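Local coordinates for outer protein YopM (Yersinia pestis, PDB 1JL5), which acts as a leucine-rich-repeat effector and virulence factor, probably altering host cell physiology to promote bacterial survival in host tissues, at residues 35-47 and 58-70. Numbering follows the deposited sequence.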
loop_
_atom_site.group_PDB
_atom_site.type_symbol
_atom_site.label_atom_id
_atom_site.label_comp_id
_atom_site.label_asym_id
_atom_site.label_seq_id
_atom_site.Cartn_x
_atom_site.Cartn_y
_atom_site.Cartn_z
ATOM N N SER A 35 56.216 -6.480 7.742
ATOM C CA SER A 35 56.183 -6.083 9.141
ATOM C C SER A 35 54.881 -5.336 9.375
ATOM O O SER A 35 54.238 -4.897 8.424
ATOM C CB SER A 35 57.347 -5.147 9.435
ATOM O OG SER A 35 57.216 -3.975 8.652
ATOM N N LYS A 36 54.491 -5.181 10.633
ATOM C CA LYS A 36 53.268 -4.458 10.925
ATOM C C LYS A 36 53.370 -3.073 10.305
ATOM O O LYS A 36 52.422 -2.576 9.692
ATOM C CB LYS A 36 53.067 -4.320 12.430
ATOM C CG LYS A 36 52.765 -5.618 13.146
ATOM C CD LYS A 36 52.501 -5.336 14.611
ATOM C CE LYS A 36 52.259 -6.605 15.392
ATOM N NZ LYS A 36 52.038 -6.291 16.834
ATOM N N THR A 37 54.535 -2.458 10.464
ATOM C CA THR A 37 54.765 -1.125 9.937
ATOM C C THR A 37 54.471 -1.057 8.455
ATOM O O THR A 37 53.847 -0.112 7.985
ATOM C CB THR A 37 56.206 -0.678 10.199
ATOM O OG1 THR A 37 56.399 -0.564 11.611
ATOM C CG2 THR A 37 56.478 0.661 9.551
ATOM N N GLU A 38 54.921 -2.059 7.712
ATOM C CA GLU A 38 54.653 -2.069 6.289
ATOM C C GLU A 38 53.146 -2.138 6.066
ATOM O O GLU A 38 52.612 -1.453 5.202
ATOM C CB GLU A 38 55.352 -3.251 5.625
ATOM C CG GLU A 38 56.859 -3.098 5.601
ATOM C CD GLU A 38 57.542 -4.231 4.879
ATOM O OE1 GLU A 38 57.429 -5.377 5.343
ATOM O OE2 GLU A 38 58.190 -3.970 3.847
ATOM N N TYR A 39 52.455 -2.956 6.850
ATOM C CA TYR A 39 51.006 -3.043 6.704
ATOM C C TYR A 39 50.380 -1.723 7.101
ATOM O O TYR A 39 49.570 -1.166 6.363
ATOM C CB TYR A 39 50.434 -4.164 7.569
ATOM C CG TYR A 39 50.595 -5.514 6.935
ATOM C CD1 TYR A 39 49.944 -5.820 5.743
ATOM C CD2 TYR A 39 51.425 -6.476 7.500
ATOM C CE1 TYR A 39 50.118 -7.049 5.130
ATOM C CE2 TYR A 39 51.605 -7.708 6.894
ATOM C CZ TYR A 39 50.949 -7.987 5.710
ATOM O OH TYR A 39 51.120 -9.209 5.108
ATOM N N TYR A 40 50.771 -1.220 8.267
ATOM C CA TYR A 40 50.245 0.044 8.756
ATOM C C TYR A 40 50.402 1.128 7.721
ATOM O O TYR A 40 49.468 1.865 7.425
ATOM C CB TYR A 40 50.989 0.509 10.001
ATOM C CG TYR A 40 50.869 -0.380 11.202
ATOM C CD1 TYR A 40 49.836 -1.311 11.320
ATOM C CD2 TYR A 40 51.762 -0.247 12.260
ATOM C CE1 TYR A 40 49.701 -2.082 12.468
ATOM C CE2 TYR A 40 51.635 -1.003 13.402
ATOM C CZ TYR A 40 50.607 -1.917 13.506
ATOM O OH TYR A 40 50.493 -2.644 14.662
ATOM N N ASN A 41 51.607 1.228 7.182
ATOM C CA ASN A 41 51.904 2.249 6.201
ATOM C C ASN A 41 51.178 1.985 4.907
ATOM O O ASN A 41 50.709 2.911 4.258
ATOM C CB ASN A 41 53.410 2.328 5.985
ATOM C CG ASN A 41 54.130 2.839 7.209
ATOM O OD1 ASN A 41 53.521 2.995 8.264
ATOM N ND2 ASN A 41 55.422 3.102 7.082
ATOM N N ALA A 42 51.088 0.721 4.524
ATOM C CA ALA A 42 50.381 0.384 3.301
ATOM C C ALA A 42 48.937 0.815 3.529
ATOM O O ALA A 42 48.305 1.419 2.664
ATOM C CB ALA A 42 50.454 -1.115 3.043
ATOM N N TRP A 43 48.437 0.533 4.724
ATOM C CA TRP A 43 47.068 0.873 5.067
ATOM C C TRP A 43 46.837 2.366 5.194
ATOM O O TRP A 43 45.803 2.874 4.764
ATOM C CB TRP A 43 46.666 0.155 6.350
ATOM C CG TRP A 43 46.699 -1.322 6.171
ATOM C CD1 TRP A 43 46.579 -1.999 4.993
ATOM C CD2 TRP A 43 46.823 -2.311 7.194
ATOM N NE1 TRP A 43 46.619 -3.348 5.218
ATOM C CE2 TRP A 43 46.767 -3.571 6.560
ATOM C CE3 TRP A 43 46.972 -2.260 8.581
ATOM C CZ2 TRP A 43 46.857 -4.770 7.269
ATOM C CZ3 TRP A 43 47.060 -3.452 9.286
ATOM C CH2 TRP A 43 47.002 -4.690 8.628
ATOM N N SER A 44 47.796 3.071 5.780
ATOM C CA SER A 44 47.659 4.509 5.923
ATOM C C SER A 44 47.727 5.147 4.551
ATOM O O SER A 44 47.063 6.144 4.296
ATOM C CB SER A 44 48.756 5.059 6.827
ATOM O OG SER A 44 48.541 4.599 8.152
ATOM N N GLU A 45 48.525 4.564 3.664
ATOM C CA GLU A 45 48.650 5.092 2.313
ATOM C C GLU A 45 47.302 4.885 1.637
ATOM O O GLU A 45 46.764 5.778 0.982
ATOM C CB GLU A 45 49.742 4.342 1.554
ATOM C CG GLU A 45 50.022 4.876 0.157
ATOM C CD GLU A 45 50.268 6.377 0.141
ATOM O OE1 GLU A 45 50.885 6.898 1.098
ATOM O OE2 GLU A 45 49.853 7.036 -0.840
ATOM N N TRP A 46 46.764 3.685 1.805
ATOM C CA TRP A 46 45.476 3.349 1.236
ATOM C C TRP A 46 44.453 4.313 1.825
ATOM O O TRP A 46 43.620 4.865 1.114
ATOM C CB TRP A 46 45.116 1.916 1.599
ATOM C CG TRP A 46 43.700 1.583 1.337
ATOM C CD1 TRP A 46 43.123 1.325 0.127
ATOM C CD2 TRP A 46 42.666 1.474 2.310
ATOM N NE1 TRP A 46 41.791 1.060 0.288
ATOM C CE2 TRP A 46 41.480 1.148 1.621
ATOM C CE3 TRP A 46 42.623 1.624 3.703
ATOM C CZ2 TRP A 46 40.264 0.961 2.277
ATOM C CZ3 TRP A 46 41.412 1.437 4.356
ATOM C CH2 TRP A 46 40.249 1.112 3.640
ATOM N N GLU A 47 44.531 4.522 3.130
ATOM C CA GLU A 47 43.611 5.427 3.782
ATOM C C GLU A 47 43.681 6.815 3.164
ATOM O O GLU A 47 42.649 7.414 2.868
ATOM C CB GLU A 47 43.933 5.527 5.260
ATOM C CG GLU A 47 42.933 6.351 6.025
ATOM C CD GLU A 47 43.310 6.466 7.469
ATOM O OE1 GLU A 47 43.971 5.539 7.976
ATOM O OE2 GLU A 47 42.941 7.474 8.102
ATOM N N ARG A 58 37.987 4.745 5.525
ATOM C CA ARG A 58 39.243 4.033 5.518
ATOM C C ARG A 58 39.928 4.121 6.864
ATOM O O ARG A 58 40.628 3.199 7.262
ATOM C CB ARG A 58 40.131 4.577 4.412
ATOM C CG ARG A 58 39.451 4.469 3.078
ATOM C CD ARG A 58 40.430 4.448 1.946
ATOM N NE ARG A 58 39.748 4.151 0.695
ATOM C CZ ARG A 58 40.370 3.978 -0.463
ATOM N NH1 ARG A 58 41.691 4.073 -0.521
ATOM N NH2 ARG A 58 39.672 3.713 -1.559
ATOM N N GLU A 59 39.715 5.218 7.580
ATOM C CA GLU A 59 40.338 5.347 8.885
ATOM C C GLU A 59 39.862 4.207 9.764
ATOM O O GLU A 59 40.660 3.540 10.419
ATOM C CB GLU A 59 39.980 6.675 9.539
ATOM C CG GLU A 59 40.548 6.799 10.940
ATOM C CD GLU A 59 40.367 8.182 11.508
ATOM O OE1 GLU A 59 40.702 9.148 10.797
ATOM O OE2 GLU A 59 39.902 8.311 12.662
ATOM N N MET A 60 38.552 3.984 9.772
ATOM C CA MET A 60 37.986 2.906 10.566
ATOM C C MET A 60 38.512 1.592 10.016
ATOM O O MET A 60 38.879 0.692 10.769
ATOM C CB MET A 60 36.461 2.919 10.482
ATOM C CG MET A 60 35.802 1.761 11.222
ATOM S SD MET A 60 36.006 1.858 13.013
ATOM C CE MET A 60 37.432 0.819 13.282
ATOM N N ALA A 61 38.543 1.487 8.694
ATOM C CA ALA A 61 39.035 0.280 8.055
ATOM C C ALA A 61 40.469 0.031 8.502
ATOM O O ALA A 61 40.806 -1.063 8.951
ATOM C CB ALA A 61 38.972 0.425 6.546
ATOM N N VAL A 62 41.312 1.050 8.383
ATOM C CA VAL A 62 42.704 0.914 8.790
ATOM C C VAL A 62 42.744 0.489 10.241
ATOM O O VAL A 62 43.519 -0.377 10.627
ATOM C CB VAL A 62 43.474 2.229 8.632
ATOM C CG1 VAL A 62 44.852 2.096 9.255
ATOM C CG2 VAL A 62 43.594 2.578 7.157
ATOM N N SER A 63 41.888 1.101 11.045
ATOM C CA SER A 63 41.819 0.763 12.453
ATOM C C SER A 63 41.483 -0.718 12.597
ATOM O O SER A 63 42.071 -1.419 13.418
ATOM C CB SER A 63 40.749 1.607 13.141
ATOM O OG SER A 63 40.631 1.239 14.500
ATOM N N ARG A 64 40.537 -1.190 11.788
ATOM C CA ARG A 64 40.126 -2.591 11.824
ATOM C C ARG A 64 41.293 -3.433 11.333
ATOM O O ARG A 64 41.627 -4.464 11.913
ATOM C CB ARG A 64 38.926 -2.827 10.901
ATOM C CG ARG A 64 37.714 -1.937 11.152
ATOM C CD ARG A 64 36.891 -2.410 12.328
ATOM N NE ARG A 64 35.713 -1.569 12.535
ATOM C CZ ARG A 64 34.672 -1.508 11.710
ATOM N NH1 ARG A 64 34.644 -2.246 10.608
ATOM N NH2 ARG A 64 33.658 -0.697 11.983
ATOM N N LEU A 65 41.905 -2.984 10.245
ATOM C CA LEU A 65 43.036 -3.686 9.660
ATOM C C LEU A 65 44.147 -3.850 10.681
ATOM O O LEU A 65 44.660 -4.948 10.893
ATOM C CB LEU A 65 43.555 -2.908 8.454
ATOM C CG LEU A 65 42.677 -3.008 7.210
ATOM C CD1 LEU A 65 42.981 -1.869 6.261
ATOM C CD2 LEU A 65 42.915 -4.360 6.552
ATOM N N ARG A 66 44.511 -2.744 11.313
ATOM C CA ARG A 66 45.568 -2.749 12.308
ATOM C C ARG A 66 45.213 -3.674 13.453
ATOM O O ARG A 66 46.004 -4.539 13.831
ATOM C CB ARG A 66 45.794 -1.334 12.834
ATOM C CG ARG A 66 46.198 -0.343 11.766
ATOM C CD ARG A 66 46.417 1.013 12.384
ATOM N NE ARG A 66 47.455 0.941 13.404
ATOM C CZ ARG A 66 48.659 1.487 13.279
ATOM N NH1 ARG A 66 48.980 2.153 12.178
ATOM N NH2 ARG A 66 49.541 1.357 14.256
ATOM N N ASP A 67 44.020 -3.490 14.009
ATOM C CA ASP A 67 43.585 -4.321 15.115
ATOM C C ASP A 67 43.657 -5.779 14.700
ATOM O O ASP A 67 44.135 -6.632 15.447
ATOM C CB ASP A 67 42.157 -3.975 15.522
ATOM C CG ASP A 67 41.749 -4.663 16.801
ATOM O OD1 ASP A 67 42.409 -4.412 17.831
ATOM O OD2 ASP A 67 40.783 -5.457 16.779
ATOM N N CYS A 68 43.189 -6.059 13.494
ATOM C CA CYS A 68 43.213 -7.415 12.987
ATOM C C CYS A 68 44.646 -7.914 12.926
ATOM O O CYS A 68 44.960 -9.008 13.393
ATOM C CB CYS A 68 42.599 -7.471 11.596
ATOM S SG CYS A 68 42.703 -9.099 10.879
ATOM N N LEU A 69 45.513 -7.100 12.337
ATOM C CA LEU A 69 46.917 -7.445 12.212
ATOM C C LEU A 69 47.531 -7.658 13.588
ATOM O O LEU A 69 48.152 -8.688 13.846
ATOM C CB LEU A 69 47.664 -6.328 11.490
ATOM C CG LEU A 69 49.120 -6.609 11.122
ATOM C CD1 LEU A 69 49.180 -7.729 10.100
ATOM C CD2 LEU A 69 49.753 -5.348 10.567
ATOM N N ASP A 70 47.346 -6.680 14.470
ATOM C CA ASP A 70 47.896 -6.735 15.820
ATOM C C ASP A 70 47.368 -7.909 16.626
ATOM O O ASP A 70 48.137 -8.639 17.249
ATOM C CB ASP A 70 47.602 -5.430 16.563
ATOM C CG ASP A 70 48.143 -4.217 15.833
ATOM O OD1 ASP A 70 49.013 -4.404 14.958
ATOM O OD2 ASP A 70 47.705 -3.088 16.133
HETATM O O HOH W 1 50.822 -8.718 17.035
HETATM O O HOH W 2 48.055 2.211 9.540
#
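Trp43 packs against Leu65 in the tight half of a helix-helix interface where two indole rings, those of Trp43 and Trp46, make the largest single-residue contributions, each set as a knob into a hole on helix 58-70. Leu65, Leu69, Val62 and Arg66 surround Trp43. Leu65 presses CB over one face of its six-membered ring, 3.5 Å from the centroid, while Leu69 CB meets the ring edge; Tyr39 CB covers the opposite face. The hole for Trp46 is made by Arg58, Ala61, Val62 and Leu65. With CG anti to the backbone N (chi1 167°) and beside the carbonyl carbon, this indole brings its ring end nearer to helix 58-70 and offers a face to Arg58, whose extended chain lays CD over the six-membered ring and its guanidinium flat on the indole, off-centre over the five-membered ring with planes 9° apart. From there Arg58 NH1 donates to Trp46 O at 2.6 Å, approaching from above the carbonyl plane, and NE pairs with Glu56. The indole nitrogens bond beyond the pair, Trp43 NE1 to Glu88 O and Trp46 NE1 to Ser85 OG. Together the helices form the antiparallel hairpin (axes at 167°, 9.2 Å apart) that precedes the leucine-rich repeats, with Leu65 resting on Leu76 of the first strand of the parallel array. The other flank is looser and wetter. Tyr40 takes the guanidinium of Arg66 flat over one face, CZ 3.5 Å from the ring centroid; a bend at chi3 folds the arginine back onto it, and a water links Arg66 NH1 to Tyr40 O. Tyr40 OH is modelled as donating to Asp70 OD1, but 2.3 Å is doubtfully short; the carboxylate stands nearly perpendicular to the ring. Beyond it Lys36 stretches out without closing a salt bridge, NZ staying 4.0 Å from Asp70 OD1 and reaching Asp70 O instead through a second water.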